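Fucolectin-related protein (Streptococcus pneumoniae, PDB 2J22) probably binds fucose-containing glycans such as blood group antigens, as a calcium-bound carbohydrate-binding module of a pneumococcal virulence factor. Local coordinates at residues A[17-22]-A[60-65]; A[23-28]-A[53-58]; A[72-77]-A[143-148]; A[90-95]-A[125-130]. All coordinates share one frame; numbering follows the deposited sequence.

Interaction 1 of 4, residues A[17-22]-A[60-65]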
loop_
_atom_site.group_PDB
_atom_site.type_symbol
_atom_site.label_atom_id
_atom_site.label_comp_id
_atom_site.label_asym_id
_atom_site.label_seq_id
_atom_site.Cartn_x
_atom_site.Cartn_y
_atom_site.Cartn_z
ATOM N N LEU A 17 3.078 6.043 9.191
ATOM C CA LEU A 17 2.054 6.929 9.751
ATOM C C LEU A 17 2.221 8.397 9.344
ATOM O O LEU A 17 3.253 9.036 9.638
ATOM C CB LEU A 17 1.986 6.806 11.275
ATOM C CG LEU A 17 1.634 5.381 11.721
ATOM C CD1 LEU A 17 1.948 5.138 13.212
ATOM C CD2 LEU A 17 0.158 5.159 11.413
ATOM N N THR A 18 1.216 8.893 8.628
ATOM C CA THR A 18 1.122 10.303 8.199
ATOM C C THR A 18 2.196 10.753 7.192
ATOM O O THR A 18 2.288 11.952 6.870
ATOM C CB THR A 18 1.114 11.269 9.416
ATOM O OG1 THR A 18 2.476 11.503 9.825
ATOM C CG2 THR A 18 0.468 10.652 10.635
ATOM N N LYS A 19 2.990 9.808 6.675
ATOM C CA LYS A 19 3.881 10.129 5.550
ATOM C C LYS A 19 3.047 10.639 4.403
ATOM O O LYS A 19 1.820 10.467 4.394
ATOM C CB LYS A 19 4.663 8.904 5.096
ATOM C CG LYS A 19 5.709 8.468 6.105
ATOM C CD LYS A 19 6.798 9.523 6.210
ATOM C CE LYS A 19 7.948 9.047 7.118
ATOM N NZ LYS A 19 7.559 9.020 8.569
ATOM N N GLU A 20 3.680 11.286 3.442
ATOM C CA GLU A 20 2.939 11.791 2.291
ATOM C C GLU A 20 2.555 10.633 1.389
ATOM O O GLU A 20 3.427 9.809 1.021
ATOM C CB GLU A 20 3.789 12.795 1.503
ATOM C CG GLU A 20 3.728 14.208 2.089
ATOM C CD GLU A 20 4.890 15.072 1.599
ATOM O OE1 GLU A 20 6.063 14.595 1.681
ATOM O OE2 GLU A 20 4.636 16.221 1.121
ATOM N N THR A 21 1.266 10.554 1.068
ATOM C CA THR A 21 0.776 9.553 0.123
ATOM C C THR A 21 0.157 10.154 -1.139
ATOM O O THR A 21 -0.273 11.370 -1.179
ATOM C CB THR A 21 -0.192 8.562 0.815
ATOM O OG1 THR A 21 -1.313 9.282 1.340
ATOM C CG2 THR A 21 0.463 7.934 2.028
ATOM N N ARG A 22 0.089 9.338 -2.187
ATOM C CA ARG A 22 -0.705 9.730 -3.330
ATOM C C ARG A 22 -1.195 8.484 -4.102
ATOM O O ARG A 22 -0.721 7.373 -3.859
ATOM C CB ARG A 22 0.089 10.698 -4.242
ATOM C CG ARG A 22 1.173 10.029 -5.002
ATOM C CD ARG A 22 2.178 10.973 -5.629
ATOM N NE ARG A 22 3.197 10.172 -6.318
ATOM C CZ ARG A 22 3.350 10.203 -7.629
ATOM N NH1 ARG A 22 2.568 10.996 -8.357
ATOM N NH2 ARG A 22 4.268 9.463 -8.215
ATOM N N TRP A 60 -1.170 3.063 -5.802
ATOM C CA TRP A 60 -1.039 3.896 -4.615
ATOM C C TRP A 60 0.431 3.937 -4.190
ATOM O O TRP A 60 1.189 2.963 -4.351
ATOM C CB TRP A 60 -1.951 3.340 -3.494
ATOM C CG TRP A 60 -1.769 3.911 -2.113
ATOM C CD1 TRP A 60 -2.659 4.690 -1.450
ATOM C CD2 TRP A 60 -0.736 3.595 -1.184
ATOM N NE1 TRP A 60 -2.211 4.921 -0.179
ATOM C CE2 TRP A 60 -1.051 4.241 0.019
ATOM C CE3 TRP A 60 0.418 2.776 -1.233
ATOM C CZ2 TRP A 60 -0.215 4.214 1.141
ATOM C CZ3 TRP A 60 1.239 2.697 -0.104
ATOM C CH2 TRP A 60 0.924 3.433 1.068
ATOM N N GLU A 61 0.855 5.070 -3.648
ATOM C CA GLU A 61 2.263 5.261 -3.322
ATOM C C GLU A 61 2.467 6.021 -2.030
ATOM O O GLU A 61 1.668 6.927 -1.694
ATOM C CB GLU A 61 2.901 6.120 -4.406
ATOM C CG GLU A 61 4.393 6.016 -4.495
ATOM C CD GLU A 61 4.819 6.645 -5.773
ATOM O OE1 GLU A 61 4.868 7.904 -5.816
ATOM O OE2 GLU A 61 5.013 5.884 -6.719
ATOM N N ILE A 62 3.565 5.691 -1.343
ATOM C CA ILE A 62 3.961 6.355 -0.095
ATOM C C ILE A 62 5.419 6.811 -0.230
ATOM O O ILE A 62 6.266 6.069 -0.741
ATOM C CB ILE A 62 3.778 5.445 1.122
ATOM C CG1 ILE A 62 4.109 6.221 2.413
ATOM C CG2 ILE A 62 4.620 4.134 0.958
ATOM C CD1 ILE A 62 3.849 5.473 3.683
ATOM N N ASP A 63 5.658 8.073 0.177
ATOM C CA ASP A 63 6.988 8.713 0.165
ATOM C C ASP A 63 7.434 8.754 1.622
ATOM O O ASP A 63 6.794 9.408 2.446
ATOM C CB ASP A 63 6.925 10.129 -0.444
ATOM C CG ASP A 63 8.346 10.799 -0.631
ATOM O OD1 ASP A 63 9.375 10.303 -0.169
ATOM O OD2 ASP A 63 8.501 11.827 -1.294
ATOM N N LEU A 64 8.481 7.987 1.950
ATOM C CA LEU A 64 9.004 7.925 3.328
ATOM C C LEU A 64 9.850 9.158 3.741
ATOM O O LEU A 64 10.250 9.245 4.894
ATOM C CB LEU A 64 9.816 6.647 3.555
ATOM C CG LEU A 64 9.090 5.316 3.328
ATOM C CD1 LEU A 64 10.107 4.209 3.404
ATOM C CD2 LEU A 64 7.933 5.100 4.387
ATOM N N ALA A 65 10.084 10.093 2.811
ATOM C CA ALA A 65 10.705 11.413 3.103
ATOM C C ALA A 65 12.244 11.382 3.110
ATOM O O ALA A 65 12.904 12.400 2.803
ATOM C CB ALA A 65 10.187 12.012 4.415
HETATM O O HOH W 1 6.414 11.812 3.418
#
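Arg22 grips Glu61 side-on: NE and NH2 both reach the one oxygen OE1, the NE–OE1 distance being 2.9 Å. OE1 lies at the edge of the guanidinium, close to its plane, yet both nitrogens come to it from the same face of the carboxylate, and the two flat groups are turned 51° apart. Arg22 CG sits between its own backbone N and carbonyl carbon (chi1 73°), and from there the extended chain runs beside Glu61, pointing the same way. Glu61 OE2 forms a second salt bridge, with Arg127. Under this pair the backbones form an antiparallel hydrogen-bonded pair, Arg22 N giving to Glu61 O at 2.9 Å and Glu61 N to Arg22 O at 2.8 Å. Further along, Asp63 N meets Glu20 O at 3.0 Å, almost straight. A water bridges Asp63 O, 2.6 Å away, to Glu20 N. On the other face of the sheet Thr21 CG2 rests 3.9 Å from Trp60 CZ2, approaching the indole obliquely, while Thr21 OG1 and Trp60 NE1 are both tied to Ser32. Lys19 lays its aliphatic part over the strand end, CB 3.8 Å from Ile62 CD1, and its NZ turns to the carbonyl of Ile15. Backbone hydrogen bonds thus hold edge strand 20-23, with a salt bridge added on the Arg22 face and mostly apolar packing on the Thr21 face; two arginines sharing Glu61 would probably favour its ionised form.

Interaction 2 of 4, residues A[23-28]-A[53-58]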
loop_
_atom_site.group_PDB
_atom_site.type_symbol
_atom_site.label_atom_id
_atom_site.label_comp_id
_atom_site.label_asym_id
_atom_site.label_seq_id
_atom_site.Cartn_x
_atom_site.Cartn_y
_atom_site.Cartn_z
ATOM N N GLN A 23 -2.104 8.671 -5.049
ATOM C CA GLN A 23 -2.599 7.509 -5.789
ATOM C C GLN A 23 -3.095 7.952 -7.152
ATOM O O GLN A 23 -3.205 9.147 -7.417
ATOM C CB GLN A 23 -3.679 6.738 -4.960
ATOM C CG GLN A 23 -4.963 7.526 -4.561
ATOM C CD GLN A 23 -5.869 6.813 -3.513
ATOM O OE1 GLN A 23 -5.524 5.724 -2.964
ATOM N NE2 GLN A 23 -7.023 7.357 -3.295
ATOM N N SER A 24 -3.369 6.994 -8.010
ATOM C CA SER A 24 -3.714 7.209 -9.398
ATOM C C SER A 24 -4.973 8.074 -9.513
ATOM O O SER A 24 -5.029 8.945 -10.386
ATOM C CB SER A 24 -3.889 5.867 -10.088
ATOM O OG SER A 24 -4.910 5.132 -9.411
ATOM N N SER A 25 -5.971 7.856 -8.644
ATOM C CA SER A 25 -7.139 8.740 -8.633
ATOM C C SER A 25 -7.911 8.468 -7.337
ATOM O O SER A 25 -7.576 7.583 -6.591
ATOM C CB SER A 25 -8.058 8.506 -9.853
ATOM O OG SER A 25 -8.553 7.166 -9.837
ATOM N N THR A 26 -8.987 9.180 -7.082
ATOM C CA THR A 26 -9.704 8.917 -5.828
ATOM C C THR A 26 -11.192 8.816 -6.102
ATOM O O THR A 26 -11.759 9.640 -6.876
ATOM C CB THR A 26 -9.428 10.078 -4.874
ATOM O OG1 THR A 26 -8.030 10.112 -4.517
ATOM C CG2 THR A 26 -10.203 9.934 -3.562
ATOM N N ASP A 27 -11.835 7.817 -5.501
ATOM C CA ASP A 27 -13.287 7.686 -5.633
ATOM C C ASP A 27 -13.868 7.465 -4.241
ATOM O O ASP A 27 -13.184 6.963 -3.366
ATOM C CB ASP A 27 -13.590 6.514 -6.533
ATOM C CG ASP A 27 -14.700 6.791 -7.531
ATOM O OD1 ASP A 27 -15.222 7.912 -7.559
ATOM O OD2 ASP A 27 -15.114 5.915 -8.325
ATOM N N TYR A 28 -15.092 7.925 -4.008
ATOM C CA TYR A 28 -15.818 7.541 -2.761
ATOM C C TYR A 28 -15.150 8.063 -1.506
ATOM O O TYR A 28 -15.148 7.450 -0.458
ATOM C CB TYR A 28 -16.034 6.022 -2.674
ATOM C CG TYR A 28 -16.724 5.462 -3.903
ATOM C CD1 TYR A 28 -18.032 5.847 -4.224
ATOM C CD2 TYR A 28 -16.081 4.532 -4.754
ATOM C CE1 TYR A 28 -18.682 5.377 -5.385
ATOM C CE2 TYR A 28 -16.726 4.028 -5.931
ATOM C CZ TYR A 28 -18.029 4.461 -6.229
ATOM O OH TYR A 28 -18.687 3.968 -7.348
ATOM N N LYS A 53 -10.493 5.394 -8.619
ATOM C CA LYS A 53 -11.325 5.099 -9.760
ATOM C C LYS A 53 -10.907 3.821 -10.474
ATOM O O LYS A 53 -9.922 3.186 -10.114
ATOM C CB LYS A 53 -11.319 6.253 -10.728
ATOM C CG LYS A 53 -12.079 7.460 -10.143
ATOM C CD LYS A 53 -11.770 8.713 -10.939
ATOM C CE LYS A 53 -12.881 9.729 -10.901
ATOM N NZ LYS A 53 -13.065 10.290 -9.544
ATOM N N GLU A 54 -11.594 3.527 -11.574
ATOM C CA GLU A 54 -11.323 2.282 -12.282
ATOM C C GLU A 54 -10.154 2.478 -13.270
ATOM O O GLU A 54 -10.335 2.572 -14.492
ATOM C CB GLU A 54 -12.565 1.824 -12.998
ATOM C CG GLU A 54 -13.722 1.427 -12.078
ATOM C CD GLU A 54 -15.001 1.335 -12.889
ATOM O OE1 GLU A 54 -15.576 2.382 -13.273
ATOM O OE2 GLU A 54 -15.379 0.216 -13.234
ATOM N N ASP A 55 -8.949 2.586 -12.737
ATOM C CA ASP A 55 -7.833 3.132 -13.537
ATOM C C ASP A 55 -7.074 2.047 -14.299
ATOM O O ASP A 55 -7.289 0.834 -14.065
ATOM C CB ASP A 55 -6.822 3.891 -12.636
ATOM C CG ASP A 55 -7.356 5.178 -12.116
ATOM O OD1 ASP A 55 -8.171 5.864 -12.803
ATOM O OD2 ASP A 55 -7.027 5.601 -11.014
ATOM N N SER A 56 -6.131 2.474 -15.159
ATOM C CA SER A 56 -5.431 1.532 -16.022
ATOM C C SER A 56 -3.871 1.681 -16.049
ATOM O O SER A 56 -3.326 2.129 -17.046
ATOM C CB SER A 56 -6.020 1.647 -17.471
ATOM O OG SER A 56 -7.423 1.607 -17.437
ATOM N N PRO A 57 -3.136 1.282 -14.998
ATOM C CA PRO A 57 -3.660 0.663 -13.776
ATOM C C PRO A 57 -4.021 1.620 -12.648
ATOM O O PRO A 57 -3.567 2.767 -12.595
ATOM C CB PRO A 57 -2.438 -0.161 -13.295
ATOM C CG PRO A 57 -1.254 0.672 -13.729
ATOM C CD PRO A 57 -1.648 1.341 -15.005
ATOM N N SER A 58 -4.765 1.100 -11.674
ATOM C CA SER A 58 -4.818 1.692 -10.345
ATOM C C SER A 58 -3.553 1.434 -9.525
ATOM O O SER A 58 -3.030 0.319 -9.501
ATOM C CB SER A 58 -6.046 1.191 -9.554
ATOM O OG SER A 58 -7.236 1.310 -10.331
#
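The carboxylate of Asp55 is met at one oxygen by two serines: Ser24 OG reaches OD2 at 2.7 Å, on the anti side and 15° out of the carboxylate plane, and Ser25 OG approaches the same OD2, at 2.5 Å, a distance short enough to leave its exact length in doubt. The side chains of Asp27 and Lys53 cross at about a right angle, Asp27 CG 3.8 Å from Lys53 CG, and the ring of Tyr28 has that same Asp27 CG over one face, offset toward the rim. Both segments are irregular loop, belonging to the long connection between strands 20-23 and 59-64 of the galactose-binding-like beta-sandwich; Glu54 is the centre of an inverse gamma turn, and the peptide bond before Pro57 is cis. Ser25 OG also accepts from Lys53 N at 2.9 Å; its chi1 of 61° sets the hydroxyl between the Ser25 backbone N and carbonyl carbon, facing the other loop. Ser24 OG also takes a bond from the backbone of Trp59, so Asp55 is linked through it to the start of the next strand. Ser58 OG, which accepts from Asp55 N, is also bonded to the carbonyl of Ile135. Lys53 bends at its last torsion (chi4 67°) and carries its amino group over the 23-28 loop: NZ gives to Thr26 O at 3.0 Å, while Asp27 OD1 stands 3.8 Å from NZ, a long salt bridge.

Interaction 3 of 4, residues A[72-77]-A[143-148]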
loop_
_atom_site.group_PDB
_atom_site.type_symbol
_atom_site.label_atom_id
_atom_site.label_comp_id
_atom_site.label_asym_id
_atom_site.label_seq_id
_atom_site.Cartn_x
_atom_site.Cartn_y
_atom_site.Cartn_z
ATOM N N LYS A 72 9.962 -4.513 7.552
ATOM C CA LYS A 72 8.746 -5.258 7.317
ATOM C C LYS A 72 7.790 -4.336 6.587
ATOM O O LYS A 72 7.777 -3.109 6.859
ATOM C CB LYS A 72 8.152 -5.693 8.688
ATOM C CG LYS A 72 6.998 -6.768 8.640
ATOM C CD LYS A 72 6.354 -6.783 10.025
ATOM C CE LYS A 72 6.434 -8.102 10.750
ATOM N NZ LYS A 72 5.914 -7.847 12.154
ATOM N N LEU A 73 7.004 -4.924 5.696
ATOM C CA LEU A 73 5.824 -4.256 5.118
ATOM C C LEU A 73 4.567 -5.086 5.470
ATOM O O LEU A 73 4.556 -6.320 5.270
ATOM C CB LEU A 73 5.987 -4.053 3.607
ATOM C CG LEU A 73 4.790 -3.769 2.714
ATOM C CD1 LEU A 73 4.337 -2.337 2.978
ATOM C CD2 LEU A 73 5.319 -3.912 1.265
ATOM N N ILE A 74 3.546 -4.429 6.041
ATOM C CA ILE A 74 2.257 -5.090 6.200
ATOM C C ILE A 74 1.097 -4.305 5.434
ATOM O O ILE A 74 0.981 -3.059 5.526
ATOM C CB ILE A 74 1.906 -5.387 7.708
ATOM C CG1 ILE A 74 3.099 -5.895 8.514
ATOM C CG2 ILE A 74 0.805 -6.418 7.786
ATOM C CD1 ILE A 74 2.789 -6.127 10.063
ATOM N N ILE A 75 0.388 -5.036 4.580
ATOM C CA ILE A 75 -0.736 -4.509 3.790
ATOM C C ILE A 75 -2.045 -5.142 4.305
ATOM O O ILE A 75 -2.151 -6.364 4.404
ATOM C CB ILE A 75 -0.544 -4.825 2.294
ATOM C CG1 ILE A 75 0.647 -4.030 1.734
ATOM C CG2 ILE A 75 -1.838 -4.560 1.468
ATOM C CD1 ILE A 75 1.383 -4.786 0.646
ATOM N N TYR A 76 -3.001 -4.297 4.662
ATOM C CA TYR A 76 -4.322 -4.690 5.186
ATOM C C TYR A 76 -5.342 -4.407 4.095
ATOM O O TYR A 76 -5.355 -3.324 3.528
ATOM C CB TYR A 76 -4.653 -3.905 6.450
ATOM C CG TYR A 76 -3.896 -4.434 7.645
ATOM C CD1 TYR A 76 -4.335 -5.579 8.292
ATOM C CD2 TYR A 76 -2.689 -3.854 8.076
ATOM C CE1 TYR A 76 -3.647 -6.132 9.345
ATOM C CE2 TYR A 76 -1.966 -4.425 9.154
ATOM C CZ TYR A 76 -2.475 -5.558 9.768
ATOM O OH TYR A 76 -1.859 -6.120 10.848
ATOM N N ASN A 77 -6.081 -5.433 3.687
ATOM C CA ASN A 77 -7.059 -5.273 2.611
ATOM C C ASN A 77 -8.390 -4.679 3.095
ATOM O O ASN A 77 -8.682 -4.727 4.284
ATOM C CB ASN A 77 -7.328 -6.679 2.059
ATOM C CG ASN A 77 -7.974 -6.675 0.672
ATOM O OD1 ASN A 77 -8.177 -5.641 0.064
ATOM N ND2 ASN A 77 -8.290 -7.883 0.160
ATOM N N GLU A 143 1.493 -0.614 6.373
ATOM C CA GLU A 143 2.430 -0.293 7.443
ATOM C C GLU A 143 3.873 -0.615 7.019
ATOM O O GLU A 143 4.154 -1.682 6.454
ATOM C CB GLU A 143 2.028 -1.087 8.691
ATOM C CG GLU A 143 0.580 -0.792 9.142
ATOM C CD GLU A 143 0.184 -1.582 10.374
ATOM O OE1 GLU A 143 0.824 -2.602 10.612
ATOM O OE2 GLU A 143 -0.726 -1.141 11.112
ATOM N N VAL A 144 4.772 0.316 7.310
ATOM C CA VAL A 144 6.197 0.198 6.947
ATOM C C VAL A 144 7.063 0.358 8.227
ATOM O O VAL A 144 7.169 1.444 8.802
ATOM C CB VAL A 144 6.644 1.223 5.893
ATOM C CG1 VAL A 144 8.143 1.025 5.497
ATOM C CG2 VAL A 144 5.716 1.207 4.620
ATOM N N TYR A 145 7.664 -0.748 8.637
ATOM C CA TYR A 145 8.426 -0.896 9.881
ATOM C C TYR A 145 9.958 -0.748 9.683
ATOM O O TYR A 145 10.545 -1.380 8.788
ATOM C CB TYR A 145 8.135 -2.280 10.447
ATOM C CG TYR A 145 6.714 -2.351 10.951
ATOM C CD1 TYR A 145 6.400 -1.880 12.224
ATOM C CD2 TYR A 145 5.673 -2.841 10.141
ATOM C CE1 TYR A 145 5.080 -1.903 12.712
ATOM C CE2 TYR A 145 4.341 -2.899 10.633
ATOM C CZ TYR A 145 4.069 -2.410 11.900
ATOM O OH TYR A 145 2.782 -2.373 12.406
ATOM N N THR A 146 10.572 0.096 10.502
ATOM C CA THR A 146 12.039 0.146 10.581
ATOM C C THR A 146 12.402 -0.076 12.045
ATOM O O THR A 146 11.533 -0.021 12.922
ATOM C CB THR A 146 12.621 1.531 10.104
ATOM O OG1 THR A 146 12.253 2.548 11.052
ATOM C CG2 THR A 146 12.004 1.978 8.778
ATOM N N TYR A 147 13.684 -0.269 12.303
ATOM C CA TYR A 147 14.209 -0.517 13.645
ATOM C C TYR A 147 14.994 -1.800 13.477
ATOM O O TYR A 147 16.069 -1.801 12.860
ATOM N N LYS A 148 14.432 -2.901 13.963
ATOM C CA LYS A 148 14.900 -4.246 13.664
ATOM C C LYS A 148 14.115 -5.145 14.594
ATOM O O LYS A 148 13.614 -4.653 15.623
HETATM O O HOH W 2 -0.198 -4.502 12.296
#
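Strands 72-77 and 143-146 pair antiparallel within one sheet of the beta-sandwich, the axes of these short segments 163° apart, with Ile74 and Glu143 as a hydrogen-bonded pair: Glu143 N gives to Ile74 O at 2.6 Å and Ile74 N to Glu143 O at 2.8 Å. Tyr145 N meets Lys72 O at 3.0 Å, and the return bond from Lys72 N is weak. On the face carrying Glu143 and Tyr145, Glu143 OE1 gathers the polar groups. Tyr145 OH gives to it at 2.7 Å, coming from well above the carboxylate plane. A water also gives to OE1 and joins it to Tyr76 OH, while Tyr76 CE2 brings its ring edge to 3.6 Å from OE1, ring and carboxylate 72° apart. Ile74 CD1 comes to 3.6 Å from Tyr145 CE2, crossing the ring obliquely, with Ile74 CG1 set beside its own backbone N (chi1 -41°). On the reverse face Leu73 CD1 packs on Val144 CG2 at 4.1 Å. Strand 139-146 also supplies the calcium ligands Ala140 and Glu141, on which Tyr76 packs. Strand 67-77 is also bonded to strand 113-118, through Leu73 with Ile116 and Ile75 with Leu114, while Asn14 of strand 13-14 receives Val144 N through its side-chain oxygen, beyond strand 139-146.

Interaction 4 of 4, residues A[90-95]-A[125-130]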
loop_
_atom_site.group_PDB
_atom_site.type_symbol
_atom_site.label_atom_id
_atom_site.label_comp_id
_atom_site.label_asym_id
_atom_site.label_seq_id
_atom_site.Cartn_x
_atom_site.Cartn_y
_atom_site.Cartn_z
ATOM N N ASP A 90 1.619 -5.755 -8.001
ATOM C CA ASP A 90 3.016 -5.613 -7.692
ATOM C C ASP A 90 3.240 -4.631 -6.557
ATOM O O ASP A 90 2.536 -3.588 -6.455
ATOM C CB ASP A 90 3.759 -5.090 -8.916
ATOM C CG ASP A 90 3.866 -6.106 -10.002
ATOM O OD1 ASP A 90 4.089 -7.334 -9.714
ATOM O OD2 ASP A 90 3.745 -5.754 -11.176
ATOM N N ILE A 91 4.224 -4.970 -5.734
ATOM C CA ILE A 91 4.808 -4.068 -4.733
ATOM C C ILE A 91 6.162 -3.680 -5.310
ATOM O O ILE A 91 6.971 -4.573 -5.610
ATOM C CB ILE A 91 5.000 -4.818 -3.381
ATOM C CG1 ILE A 91 3.659 -5.348 -2.868
ATOM C CG2 ILE A 91 5.786 -3.951 -2.355
ATOM C CD1 ILE A 91 3.733 -6.209 -1.630
ATOM N N ILE A 92 6.408 -2.369 -5.446
ATOM C CA ILE A 92 7.628 -1.859 -6.024
ATOM C C ILE A 92 8.252 -0.878 -5.055
ATOM O O ILE A 92 7.588 0.068 -4.636
ATOM C CB ILE A 92 7.369 -1.097 -7.377
ATOM C CG1 ILE A 92 6.318 -1.804 -8.257
ATOM C CG2 ILE A 92 8.676 -1.031 -8.143
ATOM C CD1 ILE A 92 5.645 -0.929 -9.313
ATOM N N ILE A 93 9.519 -1.072 -4.732
ATOM C CA ILE A 93 10.253 -0.145 -3.817
ATOM C C ILE A 93 11.315 0.578 -4.598
ATOM O O ILE A 93 12.023 -0.023 -5.390
ATOM C CB ILE A 93 10.816 -0.929 -2.580
ATOM C CG1 ILE A 93 9.680 -1.815 -1.974
ATOM C CG2 ILE A 93 11.518 0.040 -1.550
ATOM C CD1 ILE A 93 9.815 -2.202 -0.505
ATOM N N TYR A 94 11.420 1.901 -4.398
ATOM C CA TYR A 94 12.371 2.707 -5.152
ATOM C C TYR A 94 13.379 3.381 -4.225
ATOM O O TYR A 94 13.054 3.622 -3.053
ATOM C CB TYR A 94 11.648 3.803 -5.935
ATOM C CG TYR A 94 10.454 3.374 -6.748
ATOM C CD1 TYR A 94 10.575 3.103 -8.142
ATOM C CD2 TYR A 94 9.167 3.270 -6.155
ATOM C CE1 TYR A 94 9.452 2.691 -8.907
ATOM C CE2 TYR A 94 8.049 2.895 -6.922
ATOM C CZ TYR A 94 8.209 2.587 -8.285
ATOM O OH TYR A 94 7.087 2.253 -9.015
ATOM N N ASP A 95 14.572 3.724 -4.743
ATOM C CA ASP A 95 15.538 4.456 -3.923
ATOM C C ASP A 95 15.198 5.928 -3.956
ATOM O O ASP A 95 14.181 6.279 -4.581
ATOM C CB ASP A 95 16.985 4.243 -4.365
ATOM C CG ASP A 95 17.236 4.606 -5.802
ATOM O OD1 ASP A 95 16.603 5.542 -6.344
ATOM O OD2 ASP A 95 18.071 3.983 -6.485
ATOM N N LYS A 125 10.521 5.039 -1.198
ATOM C CA LYS A 125 9.147 5.058 -1.723
ATOM C C LYS A 125 8.637 3.653 -1.988
ATOM O O LYS A 125 9.406 2.773 -2.441
ATOM C CB LYS A 125 9.050 5.824 -3.066
ATOM C CG LYS A 125 9.092 7.307 -2.941
ATOM C CD LYS A 125 8.793 7.951 -4.309
ATOM C CE LYS A 125 9.055 9.470 -4.229
ATOM N NZ LYS A 125 8.991 10.046 -5.597
ATOM N N VAL A 126 7.324 3.478 -1.781
ATOM C CA VAL A 126 6.701 2.170 -1.982
ATOM C C VAL A 126 5.406 2.420 -2.777
ATOM O O VAL A 126 4.608 3.331 -2.420
ATOM C CB VAL A 126 6.379 1.419 -0.659
ATOM C CG1 VAL A 126 5.815 -0.020 -0.993
ATOM C CG2 VAL A 126 7.586 1.235 0.297
ATOM N N ARG A 127 5.249 1.660 -3.867
ATOM C CA ARG A 127 4.116 1.724 -4.779
ATOM C C ARG A 127 3.427 0.375 -4.770
ATOM O O ARG A 127 4.098 -0.692 -4.801
ATOM C CB ARG A 127 4.620 1.936 -6.160
ATOM C CG ARG A 127 3.554 2.286 -7.204
ATOM C CD ARG A 127 3.995 3.600 -7.850
ATOM N NE ARG A 127 3.463 3.653 -9.119
ATOM C CZ ARG A 127 3.171 4.750 -9.791
ATOM N NH1 ARG A 127 3.398 5.977 -9.326
ATOM N NH2 ARG A 127 2.657 4.573 -10.964
ATOM N N ILE A 128 2.105 0.384 -4.690
ATOM C CA ILE A 128 1.378 -0.874 -4.863
ATOM C C ILE A 128 0.575 -0.620 -6.161
ATOM O O ILE A 128 -0.123 0.390 -6.236
ATOM C CB ILE A 128 0.440 -1.096 -3.651
ATOM C CG1 ILE A 128 1.237 -1.381 -2.359
ATOM C CG2 ILE A 128 -0.535 -2.263 -3.992
ATOM C CD1 ILE A 128 0.392 -1.440 -1.100
ATOM N N SER A 129 0.664 -1.493 -7.172
ATOM C CA SER A 129 0.052 -1.239 -8.485
ATOM C C SER A 129 -0.593 -2.512 -8.977
ATOM O O SER A 129 0.115 -3.561 -9.124
ATOM C CB SER A 129 1.131 -0.775 -9.516
ATOM O OG SER A 129 0.574 -0.278 -10.753
ATOM N N LEU A 130 -1.893 -2.429 -9.316
ATOM C CA LEU A 130 -2.646 -3.616 -9.770
ATOM C C LEU A 130 -2.223 -3.965 -11.225
ATOM O O LEU A 130 -1.940 -3.051 -12.001
ATOM C CB LEU A 130 -4.146 -3.291 -9.714
ATOM C CG LEU A 130 -4.738 -2.965 -8.324
ATOM C CD1 LEU A 130 -6.287 -2.736 -8.392
ATOM C CD2 LEU A 130 -4.471 -4.040 -7.291
#
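Arg127 and Tyr94 are brought together by different first torsions: Arg127 CG swings away from its backbone N (chi1 -169°), whereas Tyr94 CG stands beside its own N (chi1 -49°), leaning the ring along the sheet toward the arginine. The edge of the phenol then meets the arginine stem, Tyr94 CE2 lying 3.6 Å from Arg127 CB in the ring plane and Tyr94 OH 3.6 Å from Arg127 CD. The guanidinium is turned almost perpendicular to the ring, 85° between planes; its NH1 goes to Glu61 and it forms a cation-pi contact with Trp59. Lys125 CB touches the same ring at CD2, 4.0 Å away, before its extended chain leads off to Asp98. Beneath, the backbones pair antiparallel through Asp90 with Ser129, Ile92 with Arg127 and Tyr94 with Lys125. The bond from Asp90 N to Ser129 O is 2.9 Å and nearly straight, but that from Lys125 N to Tyr94 O is weak. On the opposite face lie only aliphatic groups: Val126 sits between two isoleucines, CG1 4.2 Å from Ile91 CG2 and CG2 4.2 Å from Ile93 CD1, all pointing the same way. Ile91 and Ile128 also pack on Ile75 of strand 67-77 in the other sheet. The pair is therefore amphipathic, its apolar side entering the core of the sandwich and its polar side holding charges matched by partners on adjoining strands and loops.

How the interactions relate
Interactions 1 and 4 belong to one five-stranded sheet, where strands 59-64 and 125-130 are neighbours: Trp60 O lies 2.8 Å from Ile128 N and Ile62 N 2.8 Å from Val126 O, probable hydrogen bonds. Interaction 3 lies in the opposing sheet and meets interaction 4 in the core, Ile75 CD1 being 3.6 Å from Ile91 CD1; it also touches interaction 1 at Leu64 and Val144. Interaction 2 is a loop contact at one end of the first sheet, joined to interaction 4 by Ser58 O to Leu130 N at 3.0 Å and about 23 Å from interaction 3, centre to centre. The calcium is about 7 Å from the side chain of Tyr76 in interaction 3 and about 9 Å from that of Trp60 in interaction 1.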